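PDB 4B4H: beta-1,4-exocellulase from Thermobifida fusca, which hydrolyses cellulose as a family 6 cellobiohydrolase, this chain being its catalytic domain, and probably acts on the beta-1,4 glycosidic bonds of the bound chain. Local coordinates for residues Ala187-Ile192 / Asp255-Val260; Val233-Asp238 / Pro296-Gly301; Asn244-Arg249 / Thr306-Tyr311. One frame throughout, in Å; residues are numbered along the deposited sequence.

Contact 1 is the one that reaches the probable substrate cleft: its 187-192 segment holds His-188 and Trp-191, both predicted to bind substrate, and the side chain of His-188 touches Asn-228, another predicted binder. Contacts 2 and 3 sit away from the annotated sites. Contact 1 is about 18 Å, centre to centre, from each of the others, yet Val-260 O packs 3.2 Å from Glu-234 CG of contact 2, and Trp-256 N probably hydrogen-bonds Arg-249 O of contact 3 at 2.8 Å. Contacts 2 and 3, about 15 Å apart between centres, meet where Leu-237 CD1 lies 3.7 Å from Tyr-311 CE1.

Contact 1: Ala187-Ile192 / Asp255-Val260; sequences AHHGWI and DWNQYV
His-189 lays its imidazole obliquely against the backbone of Tyr-259 and Val-260, the tight, buried end of the contact. Its CD2 lies 3.2 Å from Tyr-259 O. Nearby, NE2 comes to 3.1 Å from Val-260 C, tight against a carbonyl group whose oxygen is badly angled for a hydrogen bond. A chi1 of 83°, with CG between the backbone N and the carbonyl carbon, turns the ring this way, and Phe-265 of helix 262-276 touches it. Tyr-259 adds its CB, 4.0 Å from His-189 CD2, while its hydroxyl is bonded to Asp-268. In the fold, 187-192 follows strand 180-185 of the distorted beta/alpha barrel of family 6, and the loop 255-260 packs against the short helix that carries Trp-191, a predicted substrate binder. The bond between the segments runs from Asn-257 ND2 to His-189 O, 2.9 Å and nearly straight at 171°; it lies in the amide plane but reaches the carbonyl from 43° above its plane. An Asx turn, with Asn-257 OD1 accepting from Tyr-259 N, fixes that amide's rotation. Beyond it the packing thins: partly exposed Gly-190 brings CA only to 3.9 Å from Asn-257 ND2, and Asp-255 and Trp-256 are exposed.

Contact 2: Val233-Asp238 / Pro296-Gly301; sequences VEPYLD and PNRPTG
Tyr-236 lies across Gly-301 and Pro-299, joining two surface loops of the family 6 catalytic domain: its own, where a type I beta turn runs from Glu-234 to Leu-237, and the one between strand 283-287 and helix 308-315. The central interaction is a CH-pi contact. Gly-301 CA sits over the middle of the Tyr-236 ring, 3.6 Å from the centroid and 11° off the normal, and Gly-301 N lies over the same face, 3.4 Å from Tyr-236 CZ. Pro-235 CB covers the opposite face, so the ring is sandwiched between its neighbour in the turn and the partner loop. With CG anti to the carbonyl carbon (chi1 -47°), the ring is directed between these two neighbours. Apolar contact comes next: Pro-299 CB meets Tyr-236 CD2 at 3.9 Å, the two side chains crossing obliquely. Arg-298, extended from CG to NE, merely packs its NH2 3.8 Å from Pro-235 CG, these side chains crossing at about a right angle. Among polar groups no hydrogen bond joins the segments, and the arginine's charged interaction is a cation-pi contact with Tyr-417. At the ring's edge, close to its plane, the carbonyl oxygen of Pro-299 stands 3.2 Å from Tyr-236 CE2.

Contact 3: Asn244-Arg249 / Thr306-Tyr311; sequences NGQLIR and TDLNTY
One water is gripped from both sides of this contact: it donates to Gln-246 OE1 at 2.6 Å and to Asp-307 OD1, and it accepts from Leu-308 N at 2.8 Å. The backbone N-H at the start of helix 308-315 is thus satisfied through solvent, and the glutamine is tied to the helix end without a direct hydrogen bond. Asp-307 is the N-cap. Its OD2 takes two donors from opposite faces of the carboxylate plane, Thr-310 N in the capping bond and Thr-310 OG1 at 2.6 Å. Beneath this polar rim Leu-308 fills the middle. With CG anti to the backbone N (chi1 180°), its branches reach the strand 246-247: CD1 lies 3.4 Å from Leu-247 O, and CD2 stands 3.9 Å from Gln-246 CB. The amide of Gln-246 lies alongside the leucine, OE1 3.6 Å from Leu-308 CB and NE2 near CD2. Were Leu-308 replaced by an alanine, the branches would go, and a gap is likely to open beside Leu-247 O and Gln-246 CB, leaving the hairpin 242-247 less firmly seated on the helix. Deeper in, Ile-248 CD1 comes obliquely to the Tyr-311 ring, 3.5 Å from CE1, and Val-243 touches Ile-248, Leu-308 and Tyr-311 alike. At the exposed end Asn-244 OD1 rests 3.4 Å from Thr-306 CG2. The chemistry divides accordingly: Leu-308 packs on the backbone and the glutamine of the hairpin, Ile-248 just after it meets Tyr-311, a water carries the polar link, and the donors around Asp-307, together with the helix N-terminus, would be expected to stabilise its negative charge.

Contact 1: Ala187-Ile192 / Asp255-Val260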
ATOM      1  N   ALA A 187       1.995   2.659   5.898  1.00  6.93           N
ATOM      2  CA  ALA A 187       1.040   3.681   5.492  1.00  7.17           C
ATOM      3  C   ALA A 187       1.640   4.587   4.403  1.00  7.51           C
ATOM      4  O   ALA A 187       2.287   4.115   3.450  1.00  7.16           O
ATOM      5  CB  ALA A 187       0.614   4.512   6.706  1.00  7.06           C
ATOM      6  N   HIS A 188       1.404   5.887   4.544  1.00  7.88           N
ATOM      7  CA  HIS A 188       1.925   6.898   3.603  1.00  8.12           C
ATOM      8  C   HIS A 188       2.070   8.223   4.303  1.00  8.57           C
ATOM      9  O   HIS A 188       1.618   8.385   5.442  1.00  8.83           O
ATOM     10  CB  HIS A 188       1.069   6.979   2.333  1.00  8.47           C
ATOM     11  CG  HIS A 188      -0.324   7.504   2.561  1.00  8.67           C
ATOM     12  ND1 HIS A 188      -0.697   8.735   2.182  1.00  9.26           N
ATOM     13  CD2 HIS A 188      -1.451   6.908   3.129  1.00  9.03           C
ATOM     14  CE1 HIS A 188      -1.985   8.933   2.497  1.00  9.06           C
ATOM     15  NE2 HIS A 188      -2.447   7.815   3.083  1.00  9.14           N
ATOM     16  N   HIS A 189       2.726   9.174   3.644  1.00  8.74           N
ATOM     17  CA  HIS A 189       3.148  10.392   4.335  1.00  9.54           C
ATOM     18  C   HIS A 189       1.978  11.230   4.749  1.00 10.08           C
ATOM     19  O   HIS A 189       2.030  11.901   5.791  1.00  9.97           O
ATOM     20  CB  HIS A 189       4.200  11.167   3.530  1.00  9.54           C
ATOM     21  CG  HIS A 189       3.636  12.071   2.462  1.00  9.57           C
ATOM     22  ND1 HIS A 189       3.452  11.673   1.184  1.00  9.80           N
ATOM     23  CD2 HIS A 189       3.250  13.404   2.514  1.00  9.73           C
ATOM     24  CE1 HIS A 189       2.954  12.704   0.464  1.00  9.70           C
ATOM     25  NE2 HIS A 189       2.839  13.758   1.278  1.00  9.85           N
ATOM     26  N   GLY A 190       0.906  11.183   3.963  1.00 10.60           N
ATOM     27  CA  GLY A 190      -0.341  11.860   4.304  1.00 10.90           C
ATOM     28  C   GLY A 190      -1.136  11.211   5.424  1.00 11.43           C
ATOM     29  O   GLY A 190      -2.286  11.569   5.640  1.00 12.19           O
ATOM     30  N   TRP A 191      -0.544  10.246   6.120  1.00 11.36           N
ATOM     31  CA  TRP A 191      -1.164   9.633   7.292  1.00 11.63           C
ATOM     32  C   TRP A 191      -0.290   9.791   8.507  1.00 12.07           C
ATOM     33  O   TRP A 191      -0.752  10.258   9.551  1.00 12.81           O
ATOM     34  CB  TRP A 191      -1.452   8.155   7.025  1.00 11.48           C
ATOM     35  CG  TRP A 191      -2.226   7.397   8.086  1.00 11.81           C
ATOM     36  CD1 TRP A 191      -2.530   7.779   9.401  1.00 12.00           C
ATOM     37  CD2 TRP A 191      -2.768   6.048   7.957  1.00 11.78           C
ATOM     38  NE1 TRP A 191      -3.232   6.793  10.048  1.00 12.15           N
ATOM     39  CE2 TRP A 191      -3.406   5.726   9.240  1.00 11.89           C
ATOM     40  CE3 TRP A 191      -2.802   5.110   6.936  1.00 12.02           C
ATOM     41  CZ2 TRP A 191      -4.034   4.510   9.460  1.00 11.82           C
ATOM     42  CZ3 TRP A 191      -3.439   3.892   7.167  1.00 12.31           C
ATOM     43  CH2 TRP A 191      -4.034   3.596   8.403  1.00 11.74           C
ATOM     44  N   ILE A 192       0.989   9.428   8.383  1.00 11.88           N
ATOM     45  CA  ILE A 192       1.872   9.399   9.552  1.00 11.70           C
ATOM     46  C   ILE A 192       3.119  10.276   9.390  1.00 11.68           C
ATOM     47  O   ILE A 192       4.173  10.008   9.983  1.00 11.94           O
ATOM     48  CB  ILE A 192       2.227   7.951   9.978  1.00 11.13           C
ATOM     49  CG1 ILE A 192       3.094   7.259   8.921  1.00 10.88           C
ATOM     50  CG2 ILE A 192       0.964   7.149  10.282  1.00 11.33           C
ATOM     51  CD1 ILE A 192       3.802   6.016   9.413  1.00 10.29           C
ATOM     52  N   ASP A 255      -0.578  21.148   5.334  1.00 16.00           N
ATOM     53  CA  ASP A 255      -1.074  21.146   6.724  1.00 16.21           C
ATOM     54  C   ASP A 255      -0.029  20.789   7.803  1.00 15.77           C
ATOM     55  O   ASP A 255      -0.324  20.059   8.754  1.00 15.70           O
ATOM     56  CB  ASP A 255      -2.355  20.300   6.862  1.00 16.99           C
ATOM     57  CG  ASP A 255      -3.083  20.548   8.175  1.00 17.41           C
ATOM     58  OD1 ASP A 255      -2.973  21.666   8.724  1.00 17.61           O
ATOM     59  OD2 ASP A 255      -3.765  19.619   8.668  1.00 18.92           O
ATOM     60  N   TRP A 256       1.184  21.321   7.636  1.00 15.95           N
ATOM     61  CA  TRP A 256       2.300  21.125   8.575  1.00 16.06           C
ATOM     62  C   TRP A 256       2.814  19.723   8.684  1.00 15.20           C
ATOM     63  O   TRP A 256       3.477  19.355   9.661  1.00 15.36           O
ATOM     64  CB  TRP A 256       2.004  21.737   9.944  1.00 16.86           C
ATOM     65  CG  TRP A 256       2.260  23.220   9.916  1.00 17.57           C
ATOM     66  CD1 TRP A 256       1.343  24.242   9.675  1.00 17.54           C
ATOM     67  CD2 TRP A 256       3.554  23.893  10.057  1.00 17.67           C
ATOM     68  NE1 TRP A 256       1.959  25.465   9.695  1.00 17.85           N
ATOM     69  CE2 TRP A 256       3.286  25.328   9.911  1.00 18.00           C
ATOM     70  CE3 TRP A 256       4.855  23.467  10.307  1.00 18.09           C
ATOM     71  CZ2 TRP A 256       4.293  26.276  10.013  1.00 17.64           C
ATOM     72  CZ3 TRP A 256       5.863  24.436  10.406  1.00 18.32           C
ATOM     73  CH2 TRP A 256       5.589  25.803  10.257  1.00 18.18           C
ATOM     74  N   ASN A 257       2.533  18.930   7.655  1.00 14.58           N
ATOM     75  CA  ASN A 257       3.198  17.661   7.475  1.00 14.15           C
ATOM     76  C   ASN A 257       4.678  17.938   7.265  1.00 13.61           C
ATOM     77  O   ASN A 257       5.052  18.965   6.690  1.00 13.60           O
ATOM     78  CB  ASN A 257       2.622  16.963   6.243  1.00 14.14           C
ATOM     79  CG  ASN A 257       2.789  15.460   6.284  1.00 14.34           C
ATOM     80  OD1 ASN A 257       3.892  14.944   6.502  1.00 14.44           O
ATOM     81  ND2 ASN A 257       1.699  14.745   6.038  1.00 14.12           N
ATOM     82  N   GLN A 258       5.520  17.035   7.737  1.00 12.87           N
ATOM     83  CA  GLN A 258       6.964  17.154   7.493  1.00 12.49           C
ATOM     84  C   GLN A 258       7.354  16.856   6.052  1.00 12.10           C
ATOM     85  O   GLN A 258       8.478  17.174   5.631  1.00 11.88           O
ATOM     86  CB  GLN A 258       7.739  16.233   8.426  1.00 13.21           C
ATOM     87  CG  GLN A 258       7.601  16.598   9.885  1.00 13.77           C
ATOM     88  CD  GLN A 258       8.317  15.634  10.790  1.00 14.52           C
ATOM     89  OE1 GLN A 258       9.320  15.989  11.407  1.00 15.16           O
ATOM     90  NE2 GLN A 258       7.801  14.408  10.893  1.00 14.35           N
ATOM     91  N   TYR A 259       6.443  16.218   5.319  1.00 11.50           N
ATOM     92  CA  TYR A 259       6.714  15.732   3.968  1.00 10.69           C
ATOM     93  C   TYR A 259       5.582  16.101   3.027  1.00 10.44           C
ATOM     94  O   TYR A 259       4.425  16.195   3.448  1.00  9.97           O
ATOM     95  CB  TYR A 259       6.917  14.205   3.984  1.00 10.43           C
ATOM     96  CG  TYR A 259       7.800  13.754   5.125  1.00 10.35           C
ATOM     97  CD1 TYR A 259       9.188  13.879   5.037  1.00 10.16           C
ATOM     98  CD2 TYR A 259       7.256  13.249   6.307  1.00 10.38           C
ATOM     99  CE1 TYR A 259      10.011  13.491   6.079  1.00 10.33           C
ATOM    100  CE2 TYR A 259       8.070  12.855   7.361  1.00 10.23           C
ATOM    101  CZ  TYR A 259       9.451  12.988   7.248  1.00 10.26           C
ATOM    102  OH  TYR A 259      10.251  12.614   8.308  1.00 11.01           O
ATOM    103  N   VAL A 260       5.937  16.298   1.759  1.00 10.31           N
ATOM    104  CA  VAL A 260       4.990  16.478   0.655  1.00 10.24           C
ATOM    105  C   VAL A 260       4.991  15.304  -0.348  1.00 10.07           C
ATOM    106  O   VAL A 260       4.270  15.326  -1.349  1.00 10.27           O
ATOM    107  CB  VAL A 260       5.259  17.791  -0.128  1.00 10.21           C
ATOM    108  CG1 VAL A 260       5.241  18.988   0.807  1.00 10.52           C
ATOM    109  CG2 VAL A 260       6.590  17.732  -0.878  1.00 10.07           C
TER

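Contact 2: Val233-Asp238 / Pro296-Gly301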
ATOM      1  N   VAL A 233       7.858  11.713  -5.735  1.00  9.59           N
ATOM      2  CA  VAL A 233       8.440  13.048  -5.538  1.00 10.53           C
ATOM      3  C   VAL A 233       7.432  14.084  -6.060  1.00 10.87           C
ATOM      4  O   VAL A 233       6.770  13.843  -7.055  1.00 11.76           O
ATOM      5  CB  VAL A 233       9.806  13.222  -6.255  1.00 10.57           C
ATOM      6  CG1 VAL A 233      10.375  14.613  -5.991  1.00 10.51           C
ATOM      7  CG2 VAL A 233      10.807  12.144  -5.831  1.00 10.35           C
ATOM      8  N   GLU A 234       7.285  15.202  -5.354  1.00 11.43           N
ATOM      9  CA  GLU A 234       6.580  16.360  -5.902  1.00 12.10           C
ATOM     10  C   GLU A 234       7.620  17.262  -6.569  1.00 13.14           C
ATOM     11  O   GLU A 234       8.396  17.910  -5.875  1.00 12.85           O
ATOM     12  CB  GLU A 234       5.825  17.113  -4.806  1.00 11.42           C
ATOM     13  CG  GLU A 234       4.531  16.435  -4.357  1.00 10.84           C
ATOM     14  CD  GLU A 234       3.346  16.703  -5.273  1.00 10.81           C
ATOM     15  OE1 GLU A 234       3.510  17.328  -6.348  1.00 10.64           O
ATOM     16  OE2 GLU A 234       2.225  16.278  -4.910  1.00 10.61           O
ATOM     17  N   PRO A 235       7.635  17.308  -7.919  1.00 14.39           N
ATOM     18  CA  PRO A 235       8.703  18.012  -8.632  1.00 15.38           C
ATOM     19  C   PRO A 235       8.736  19.519  -8.369  1.00 16.55           C
ATOM     20  O   PRO A 235       9.820  20.110  -8.339  1.00 17.10           O
ATOM     21  CB  PRO A 235       8.396  17.724 -10.111  1.00 15.56           C
ATOM     22  CG  PRO A 235       7.515  16.527 -10.105  1.00 15.27           C
ATOM     23  CD  PRO A 235       6.691  16.676  -8.856  1.00 14.51           C
ATOM     24  N   TYR A 236       7.570  20.125  -8.146  1.00 17.13           N
ATOM     25  CA  TYR A 236       7.455  21.583  -8.107  1.00 18.71           C
ATOM     26  C   TYR A 236       7.186  22.124  -6.703  1.00 19.75           C
ATOM     27  O   TYR A 236       6.975  23.328  -6.513  1.00 20.76           O
ATOM     28  CB  TYR A 236       6.398  22.054  -9.121  1.00 18.59           C
ATOM     29  CG  TYR A 236       6.566  21.389 -10.477  1.00 18.15           C
ATOM     30  CD1 TYR A 236       7.778  21.473 -11.170  1.00 18.46           C
ATOM     31  CD2 TYR A 236       5.527  20.659 -11.060  1.00 18.15           C
ATOM     32  CE1 TYR A 236       7.950  20.850 -12.395  1.00 18.64           C
ATOM     33  CE2 TYR A 236       5.691  20.034 -12.292  1.00 18.54           C
ATOM     34  CZ  TYR A 236       6.911  20.136 -12.959  1.00 18.52           C
ATOM     35  OH  TYR A 236       7.100  19.523 -14.185  1.00 18.46           O
ATOM     36  N   LEU A 237       7.217  21.233  -5.718  1.00 20.59           N
ATOM     37  CA  LEU A 237       6.928  21.612  -4.349  1.00 21.52           C
ATOM     38  C   LEU A 237       8.109  21.310  -3.437  1.00 22.02           C
ATOM     39  O   LEU A 237       8.661  20.205  -3.457  1.00 21.90           O
ATOM     40  CB  LEU A 237       5.675  20.883  -3.867  1.00 22.17           C
ATOM     41  CG  LEU A 237       4.548  21.680  -3.210  1.00 23.17           C
ATOM     42  CD1 LEU A 237       4.207  22.932  -4.004  1.00 22.90           C
ATOM     43  CD2 LEU A 237       3.324  20.792  -3.087  1.00 22.36           C
ATOM     44  N   ASP A 238       8.492  22.312  -2.654  1.00 22.90           N
ATOM     45  CA  ASP A 238       9.548  22.196  -1.657  1.00 23.59           C
ATOM     46  C   ASP A 238       8.898  22.413  -0.294  1.00 23.83           C
ATOM     47  O   ASP A 238       8.352  23.483  -0.025  1.00 23.43           O
ATOM     48  CB  ASP A 238      10.640  23.242  -1.921  1.00 24.83           C
ATOM     49  CG  ASP A 238      11.910  23.000  -1.109  1.00 25.15           C
ATOM     50  OD1 ASP A 238      11.894  23.200   0.124  1.00 25.75           O
ATOM     51  OD2 ASP A 238      12.948  22.645  -1.715  1.00 26.19           O
ATOM     52  N   PRO A 296      -3.367  15.756 -19.069  1.00 10.92           N
ATOM     53  CA  PRO A 296      -3.529  17.211 -19.279  1.00 11.71           C
ATOM     54  C   PRO A 296      -3.517  18.049 -18.001  1.00 12.13           C
ATOM     55  O   PRO A 296      -3.124  19.213 -18.039  1.00 13.44           O
ATOM     56  CB  PRO A 296      -4.899  17.324 -19.951  1.00 11.59           C
ATOM     57  CG  PRO A 296      -5.087  16.018 -20.647  1.00 11.71           C
ATOM     58  CD  PRO A 296      -4.338  14.972 -19.859  1.00 11.26           C
ATOM     59  N   ASN A 297      -3.958  17.466 -16.884  1.00 11.96           N
ATOM     60  CA  ASN A 297      -4.028  18.207 -15.623  1.00 12.37           C
ATOM     61  C   ASN A 297      -2.715  18.285 -14.846  1.00 12.52           C
ATOM     62  O   ASN A 297      -2.600  19.031 -13.868  1.00 12.29           O
ATOM     63  CB  ASN A 297      -5.133  17.638 -14.726  1.00 12.97           C
ATOM     64  CG  ASN A 297      -6.505  18.048 -15.168  1.00 13.82           C
ATOM     65  OD1 ASN A 297      -7.171  17.339 -15.926  1.00 14.58           O
ATOM     66  ND2 ASN A 297      -6.937  19.202 -14.713  1.00 14.13           N
ATOM     67  N   ARG A 298      -1.713  17.522 -15.276  1.00 12.87           N
ATOM     68  CA  ARG A 298      -0.440  17.538 -14.578  1.00 13.91           C
ATOM     69  C   ARG A 298       0.271  18.870 -14.780  1.00 14.45           C
ATOM     70  O   ARG A 298       0.413  19.324 -15.921  1.00 14.27           O
ATOM     71  CB  ARG A 298       0.460  16.389 -15.030  1.00 13.64           C
ATOM     72  CG  ARG A 298       1.714  16.239 -14.186  1.00 13.96           C
ATOM     73  CD  ARG A 298       2.753  15.390 -14.899  1.00 14.27           C
ATOM     74  NE  ARG A 298       4.044  15.352 -14.208  1.00 14.61           N
ATOM     75  CZ  ARG A 298       4.375  14.490 -13.251  1.00 14.19           C
ATOM     76  NH1 ARG A 298       3.506  13.581 -12.837  1.00 13.95           N
ATOM     77  NH2 ARG A 298       5.578  14.542 -12.696  1.00 14.56           N
ATOM     78  N   PRO A 299       0.702  19.515 -13.676  1.00 15.02           N
ATOM     79  CA  PRO A 299       1.505  20.733 -13.806  1.00 16.07           C
ATOM     80  C   PRO A 299       2.779  20.445 -14.593  1.00 16.85           C
ATOM     81  O   PRO A 299       3.360  19.375 -14.442  1.00 17.54           O
ATOM     82  CB  PRO A 299       1.852  21.086 -12.361  1.00 15.71           C
ATOM     83  CG  PRO A 299       0.781  20.442 -11.542  1.00 15.39           C
ATOM     84  CD  PRO A 299       0.430  19.179 -12.263  1.00 15.07           C
ATOM     85  N   THR A 300       3.182  21.384 -15.442  1.00 18.55           N
ATOM     86  CA  THR A 300       4.414  21.245 -16.226  1.00 19.22           C
ATOM     87  C   THR A 300       5.518  22.153 -15.669  1.00 20.41           C
ATOM     88  O   THR A 300       6.578  22.339 -16.284  1.00 20.49           O
ATOM     89  CB  THR A 300       4.167  21.534 -17.723  1.00 19.59           C
ATOM     90  OG1 THR A 300       3.740  22.891 -17.890  1.00 19.48           O
ATOM     91  CG2 THR A 300       3.103  20.594 -18.283  1.00 19.77           C
ATOM     92  N   GLY A 301       5.248  22.702 -14.488  1.00 20.45           N
ATOM     93  CA  GLY A 301       6.139  23.625 -13.795  1.00 20.77           C
ATOM     94  C   GLY A 301       5.415  24.291 -12.639  1.00 21.15           C
ATOM     95  O   GLY A 301       4.203  24.116 -12.492  1.00 21.24           O
TER

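Contact 3: Asn244-Arg249 / Thr306-Tyr311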
ATOM      1  N   ASN A 244       5.357  33.944  -1.600  1.00 21.77           N
ATOM      2  CA  ASN A 244       5.591  35.239  -0.969  1.00 22.33           C
ATOM      3  C   ASN A 244       6.088  35.030   0.474  1.00 21.83           C
ATOM      4  O   ASN A 244       7.052  34.299   0.677  1.00 21.85           O
ATOM      5  CB  ASN A 244       4.339  36.110  -1.053  1.00 22.57           C
ATOM      6  CG  ASN A 244       4.062  36.589  -2.464  1.00 23.01           C
ATOM      7  OD1 ASN A 244       3.574  35.835  -3.313  1.00 23.66           O
ATOM      8  ND2 ASN A 244       4.363  37.851  -2.718  1.00 22.71           N
ATOM      9  N   GLY A 245       5.421  35.621   1.465  1.00 21.34           N
ATOM     10  CA  GLY A 245       5.810  35.433   2.866  1.00 21.26           C
ATOM     11  C   GLY A 245       5.245  34.202   3.559  1.00 21.04           C
ATOM     12  O   GLY A 245       5.521  33.968   4.736  1.00 20.82           O
ATOM     13  N   GLN A 246       4.478  33.395   2.830  1.00 20.02           N
ATOM     14  CA  GLN A 246       3.766  32.261   3.422  1.00 19.28           C
ATOM     15  C   GLN A 246       4.425  30.923   3.124  1.00 18.67           C
ATOM     16  O   GLN A 246       4.747  30.628   1.976  1.00 19.42           O
ATOM     17  CB  GLN A 246       2.318  32.234   2.935  1.00 18.72           C
ATOM     18  CG  GLN A 246       1.533  33.477   3.299  1.00 18.36           C
ATOM     19  CD  GLN A 246       0.058  33.344   3.007  1.00 18.24           C
ATOM     20  OE1 GLN A 246      -0.391  33.617   1.894  1.00 18.07           O
ATOM     21  NE2 GLN A 246      -0.710  32.934   4.012  1.00 19.06           N
ATOM     22  N   LEU A 247       4.588  30.104   4.157  1.00 18.04           N
ATOM     23  CA  LEU A 247       5.245  28.808   4.017  1.00 17.70           C
ATOM     24  C   LEU A 247       4.346  27.767   3.363  1.00 17.68           C
ATOM     25  O   LEU A 247       3.148  27.687   3.651  1.00 17.19           O
ATOM     26  CB  LEU A 247       5.747  28.293   5.373  1.00 17.94           C
ATOM     27  CG  LEU A 247       6.998  28.956   5.967  1.00 18.46           C
ATOM     28  CD1 LEU A 247       6.662  30.240   6.713  1.00 18.39           C
ATOM     29  CD2 LEU A 247       7.711  27.988   6.892  1.00 18.56           C
ATOM     30  N   ILE A 248       4.939  26.974   2.477  1.00 17.06           N
ATOM     31  CA  ILE A 248       4.297  25.768   1.937  1.00 16.94           C
ATOM     32  C   ILE A 248       3.657  24.945   3.073  1.00 16.66           C
ATOM     33  O   ILE A 248       2.562  24.390   2.909  1.00 15.92           O
ATOM     34  CB  ILE A 248       5.328  24.923   1.157  1.00 16.93           C
ATOM     35  CG1 ILE A 248       5.948  25.735   0.002  1.00 17.04           C
ATOM     36  CG2 ILE A 248       4.752  23.584   0.707  1.00 16.71           C
ATOM     37  CD1 ILE A 248       5.109  25.871  -1.247  1.00 17.83           C
ATOM     38  N   ARG A 249       4.335  24.926   4.224  1.00 16.32           N
ATOM     39  CA  ARG A 249       3.878  24.195   5.408  0.50 16.46           C
ATOM     40  C   ARG A 249       2.477  24.579   5.881  1.00 16.01           C
ATOM     41  O   ARG A 249       1.759  23.742   6.430  1.00 15.99           O
ATOM     42  CB  ARG A 249       4.874  24.383   6.553  0.50 16.80           C
ATOM     43  CG  ARG A 249       6.182  23.637   6.361  0.50 17.12           C
ATOM     44  CD  ARG A 249       7.278  24.188   7.257  0.50 17.25           C
ATOM     45  NE  ARG A 249       8.560  23.541   7.001  0.50 17.11           N
ATOM     46  CZ  ARG A 249       8.920  22.369   7.510  0.50 17.21           C
ATOM     47  NH1 ARG A 249       8.099  21.712   8.313  0.50 16.89           N
ATOM     48  NH2 ARG A 249      10.103  21.856   7.224  0.50 16.95           N
ATOM     49  N   THR A 306       0.159  34.187  -6.578  1.00 23.08           N
ATOM     50  CA  THR A 306       0.590  34.766  -5.296  1.00 22.75           C
ATOM     51  C   THR A 306      -0.195  34.248  -4.087  1.00 22.61           C
ATOM     52  O   THR A 306       0.163  34.518  -2.938  1.00 22.17           O
ATOM     53  CB  THR A 306       0.540  36.312  -5.315  1.00 23.10           C
ATOM     54  OG1 THR A 306      -0.632  36.760  -6.015  1.00 22.97           O
ATOM     55  CG2 THR A 306       1.771  36.865  -6.000  1.00 23.29           C
ATOM     56  N   ASP A 307      -1.270  33.516  -4.347  1.00 21.81           N
ATOM     57  CA  ASP A 307      -2.029  32.902  -3.269  1.00 21.87           C
ATOM     58  C   ASP A 307      -1.311  31.626  -2.832  1.00 21.35           C
ATOM     59  O   ASP A 307      -0.852  30.847  -3.674  1.00 21.24           O
ATOM     60  CB  ASP A 307      -3.464  32.609  -3.717  1.00 21.95           C
ATOM     61  CG  ASP A 307      -4.314  31.997  -2.612  1.00 22.37           C
ATOM     62  OD1 ASP A 307      -4.535  32.658  -1.573  1.00 22.65           O
ATOM     63  OD2 ASP A 307      -4.775  30.852  -2.790  1.00 22.85           O
ATOM     64  N   LEU A 308      -1.205  31.432  -1.521  1.00 20.64           N
ATOM     65  CA  LEU A 308      -0.580  30.237  -0.947  1.00 19.32           C
ATOM     66  C   LEU A 308      -1.249  28.957  -1.437  1.00 18.66           C
ATOM     67  O   LEU A 308      -0.581  28.056  -1.951  1.00 18.69           O
ATOM     68  CB  LEU A 308      -0.596  30.288   0.585  1.00 19.29           C
ATOM     69  CG  LEU A 308       0.017  29.096   1.332  1.00 18.97           C
ATOM     70  CD1 LEU A 308       1.492  28.921   0.991  1.00 19.24           C
ATOM     71  CD2 LEU A 308      -0.162  29.232   2.833  1.00 19.19           C
ATOM     72  N   ASN A 309      -2.567  28.884  -1.283  1.00 17.79           N
ATOM     73  CA  ASN A 309      -3.285  27.673  -1.641  1.00 17.24           C
ATOM     74  C   ASN A 309      -3.453  27.481  -3.143  1.00 17.34           C
ATOM     75  O   ASN A 309      -3.536  26.352  -3.613  1.00 16.92           O
ATOM     76  CB  ASN A 309      -4.606  27.570  -0.868  1.00 17.02           C
ATOM     77  CG  ASN A 309      -4.383  27.283   0.606  1.00 17.47           C
ATOM     78  OD1 ASN A 309      -3.759  26.278   0.965  1.00 16.17           O
ATOM     79  ND2 ASN A 309      -4.871  28.173   1.472  1.00 17.42           N
ATOM     80  N   THR A 310      -3.458  28.576  -3.902  1.00 17.84           N
ATOM     81  CA  THR A 310      -3.526  28.473  -5.360  1.00 18.52           C
ATOM     82  C   THR A 310      -2.165  28.068  -5.959  1.00 18.52           C
ATOM     83  O   THR A 310      -2.113  27.336  -6.945  1.00 18.76           O
ATOM     84  CB  THR A 310      -4.094  29.763  -6.008  1.00 18.98           C
ATOM     85  OG1 THR A 310      -5.257  30.193  -5.285  1.00 19.22           O
ATOM     86  CG2 THR A 310      -4.493  29.523  -7.467  1.00 19.22           C
ATOM     87  N   TYR A 311      -1.072  28.511  -5.338  1.00 18.34           N
ATOM     88  CA  TYR A 311       0.275  28.057  -5.715  1.00 17.95           C
ATOM     89  C   TYR A 311       0.408  26.552  -5.512  1.00 17.60           C
ATOM     90  O   TYR A 311       0.868  25.817  -6.408  1.00 17.26           O
ATOM     91  CB  TYR A 311       1.351  28.763  -4.881  1.00 18.28           C
ATOM     92  CG  TYR A 311       2.751  28.197  -5.093  1.00 18.85           C
ATOM     93  CD1 TYR A 311       3.183  27.055  -4.410  1.00 19.09           C
ATOM     94  CD2 TYR A 311       3.637  28.794  -5.992  1.00 18.95           C
ATOM     95  CE1 TYR A 311       4.452  26.528  -4.617  1.00 19.58           C
ATOM     96  CE2 TYR A 311       4.906  28.271  -6.201  1.00 19.41           C
ATOM     97  CZ  TYR A 311       5.311  27.141  -5.505  1.00 19.82           C
ATOM     98  OH  TYR A 311       6.570  26.616  -5.703  1.00 19.78           O
TER
HETATM   99  O   HOH W   1      -2.166  33.544   0.009  1.00 20.94           O